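Local atomic coordinates of protein-glutamine gamma-glutamyltransferase (Pagrus major, PDB entry 1G0D), a protein that catalyses the calcium-dependent joining of peptide-bound glutamine to the side-chain amine of peptide-bound lysine or to other primary amines, cross-linking or aminating proteins. Residues K53-L58 with L113-D118. Residues are numbered along the deposited sequence; the frame is centred on the assembly and turned at random.
Sequences KHHLEL and LVMSPD
Met115 lies alongside His55, both pointing the same way, and its bent end carries CE to 3.3 Å from His55 CE1, obliquely to the imidazole. From there the thioether runs across Glu57, with SD 3.7 Å from Glu57 CB and the methyl close to OE1 as well. That same OE1 takes a hydrogen bond from His55 NE2 (2.8 Å), arriving from above the carboxylate plane and tilted from the ring. Glu57 can offer it because CG stands opposite the backbone N (chi1 -155°) and the chain then folds at chi2; its other oxygen, OE2, forms a salt bridge with Lys74, so each carboxylate oxygen has its own partner.

Beneath these side chains, 55-58 and 113-115 run antiparallel as neighbours in the sheet of the N-terminal beta-sandwich domain of transglutaminases, far from the catalytic Cys272. Two pairs of backbone hydrogen bonds join them, His55 with Met115 and Glu57 with Leu113. The non-hydrogen-bonded pair between them, Leu56 and Val114, faces the opposite way: Leu56 CD2 reaches Val114 CG2 at 3.6 Å, and Leu56 goes on to pack against Ile93 and Leu95 of the facing sheet.

Outside the paired strands, 53-54 and 116-117 still touch. One face of the His54 ring lies over the Met115-Ser116 peptide bond, which is shifted toward the ring's rim, while Pro117 CD meets its edge near the ring plane, 3.5 Å from His54 ND1. Pro117 CG lies 3.3 Å from Lys53 CB, and the lysine chain extends away from there.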
loop_
_atom_site.group_PDB
_atom_site.type_symbol
_atom_site.label_atom_id
_atom_site.label_comp_id
_atom_site.label_asym_id
_atom_site.label_seq_id
_atom_site.Cartn_x
_atom_site.Cartn_y
_atom_site.Cartn_z
ATOM N N LYS A 53 -24.669 33.401 -39.671
ATOM C CA LYS A 53 -24.975 33.814 -38.312
ATOM C C LYS A 53 -25.065 32.647 -37.323
ATOM O O LYS A 53 -25.715 32.737 -36.279
ATOM C CB LYS A 53 -26.261 34.643 -38.309
ATOM C CG LYS A 53 -26.139 35.990 -39.056
ATOM C CD LYS A 53 -27.511 36.684 -39.242
ATOM C CE LYS A 53 -27.410 38.049 -39.937
ATOM N NZ LYS A 53 -28.689 38.809 -39.809
ATOM N N HIS A 54 -24.371 31.564 -37.655
ATOM C CA HIS A 54 -24.335 30.364 -36.829
ATOM C C HIS A 54 -23.048 30.307 -36.003
ATOM O O HIS A 54 -21.972 30.640 -36.495
ATOM C CB HIS A 54 -24.422 29.131 -37.719
ATOM C CG HIS A 54 -25.792 28.882 -38.249
ATOM N ND1 HIS A 54 -26.807 29.806 -38.141
ATOM C CD2 HIS A 54 -26.330 27.797 -38.851
ATOM C CE1 HIS A 54 -27.916 29.300 -38.653
ATOM N NE2 HIS A 54 -27.653 28.082 -39.090
ATOM N N HIS A 55 -23.147 29.865 -34.758
ATOM C CA HIS A 55 -21.967 29.807 -33.924
ATOM C C HIS A 55 -21.902 28.495 -33.174
ATOM O O HIS A 55 -22.888 27.801 -33.095
ATOM C CB HIS A 55 -21.983 30.992 -32.956
ATOM C CG HIS A 55 -22.902 30.813 -31.787
ATOM N ND1 HIS A 55 -24.266 30.681 -31.925
ATOM C CD2 HIS A 55 -22.651 30.695 -30.461
ATOM C CE1 HIS A 55 -24.815 30.483 -30.740
ATOM N NE2 HIS A 55 -23.856 30.487 -29.834
ATOM N N LEU A 56 -20.731 28.145 -32.637
ATOM C CA LEU A 56 -20.583 26.894 -31.871
ATOM C C LEU A 56 -20.905 27.093 -30.379
ATOM O O LEU A 56 -20.683 28.165 -29.800
ATOM C CB LEU A 56 -19.158 26.290 -32.002
ATOM C CG LEU A 56 -18.633 25.737 -33.335
ATOM C CD1 LEU A 56 -17.317 24.991 -33.144
ATOM C CD2 LEU A 56 -19.673 24.846 -33.937
ATOM N N GLU A 57 -21.424 26.021 -29.780
ATOM C CA GLU A 57 -21.812 25.972 -28.381
ATOM C C GLU A 57 -21.286 24.648 -27.825
ATOM O O GLU A 57 -21.361 23.609 -28.488
ATOM C CB GLU A 57 -23.327 26.014 -28.286
ATOM C CG GLU A 57 -23.823 26.555 -27.005
ATOM C CD GLU A 57 -23.663 28.041 -26.959
ATOM O OE1 GLU A 57 -24.383 28.725 -27.708
ATOM O OE2 GLU A 57 -22.812 28.532 -26.184
ATOM N N LEU A 58 -20.746 24.673 -26.613
ATOM C CA LEU A 58 -20.208 23.439 -26.024
ATOM C C LEU A 58 -20.767 23.132 -24.643
ATOM O O LEU A 58 -20.719 23.973 -23.742
ATOM C CB LEU A 58 -18.674 23.515 -25.911
ATOM C CG LEU A 58 -17.829 22.902 -27.033
ATOM C CD1 LEU A 58 -18.085 23.700 -28.290
ATOM C CD2 LEU A 58 -16.343 22.903 -26.683
ATOM N N LEU A 113 -22.541 21.821 -30.042
ATOM C CA LEU A 113 -23.753 22.247 -30.749
ATOM C C LEU A 113 -23.514 23.398 -31.708
ATOM O O LEU A 113 -22.845 24.365 -31.358
ATOM C CB LEU A 113 -24.817 22.752 -29.786
ATOM C CG LEU A 113 -25.645 21.956 -28.794
ATOM C CD1 LEU A 113 -25.550 20.455 -28.956
ATOM C CD2 LEU A 113 -25.148 22.393 -27.451
ATOM N N VAL A 114 -24.073 23.299 -32.912
ATOM C CA VAL A 114 -24.002 24.385 -33.893
ATOM C C VAL A 114 -25.380 25.028 -33.828
ATOM O O VAL A 114 -26.382 24.339 -33.950
ATOM C CB VAL A 114 -23.770 23.864 -35.346
ATOM C CG1 VAL A 114 -23.801 25.053 -36.325
ATOM C CG2 VAL A 114 -22.427 23.124 -35.433
ATOM N N MET A 115 -25.453 26.338 -33.640
ATOM C CA MET A 115 -26.762 26.946 -33.546
ATOM C C MET A 115 -27.074 28.177 -34.328
ATOM O O MET A 115 -26.199 28.996 -34.621
ATOM C CB MET A 115 -27.061 27.276 -32.120
ATOM C CG MET A 115 -27.168 26.080 -31.285
ATOM S SD MET A 115 -26.736 26.532 -29.666
ATOM C CE MET A 115 -27.059 28.371 -29.694
ATOM N N SER A 116 -28.370 28.307 -34.601
ATOM C CA SER A 116 -28.954 29.432 -35.312
ATOM C C SER A 116 -28.740 30.678 -34.454
ATOM O O SER A 116 -28.615 30.576 -33.245
ATOM C CB SER A 116 -30.443 29.172 -35.479
ATOM O OG SER A 116 -31.059 30.170 -36.268
ATOM N N PRO A 117 -28.690 31.872 -35.064
ATOM C CA PRO A 117 -28.490 33.086 -34.261
ATOM C C PRO A 117 -29.667 33.453 -33.356
ATOM O O PRO A 117 -29.549 34.361 -32.532
ATOM C CB PRO A 117 -28.230 34.176 -35.304
ATOM C CG PRO A 117 -28.921 33.696 -36.514
ATOM C CD PRO A 117 -28.794 32.181 -36.498
ATOM N N ASP A 118 -30.793 32.750 -33.502
ATOM C CA ASP A 118 -32.000 33.017 -32.697
ATOM C C ASP A 118 -32.066 32.237 -31.382
ATOM O O ASP A 118 -32.821 32.596 -30.467
ATOM C CB ASP A 118 -33.252 32.691 -33.506
ATOM C CG ASP A 118 -33.466 31.206 -33.651
ATOM O OD1 ASP A 118 -34.608 30.750 -33.402
ATOM O OD2 ASP A 118 -32.492 30.499 -34.011
#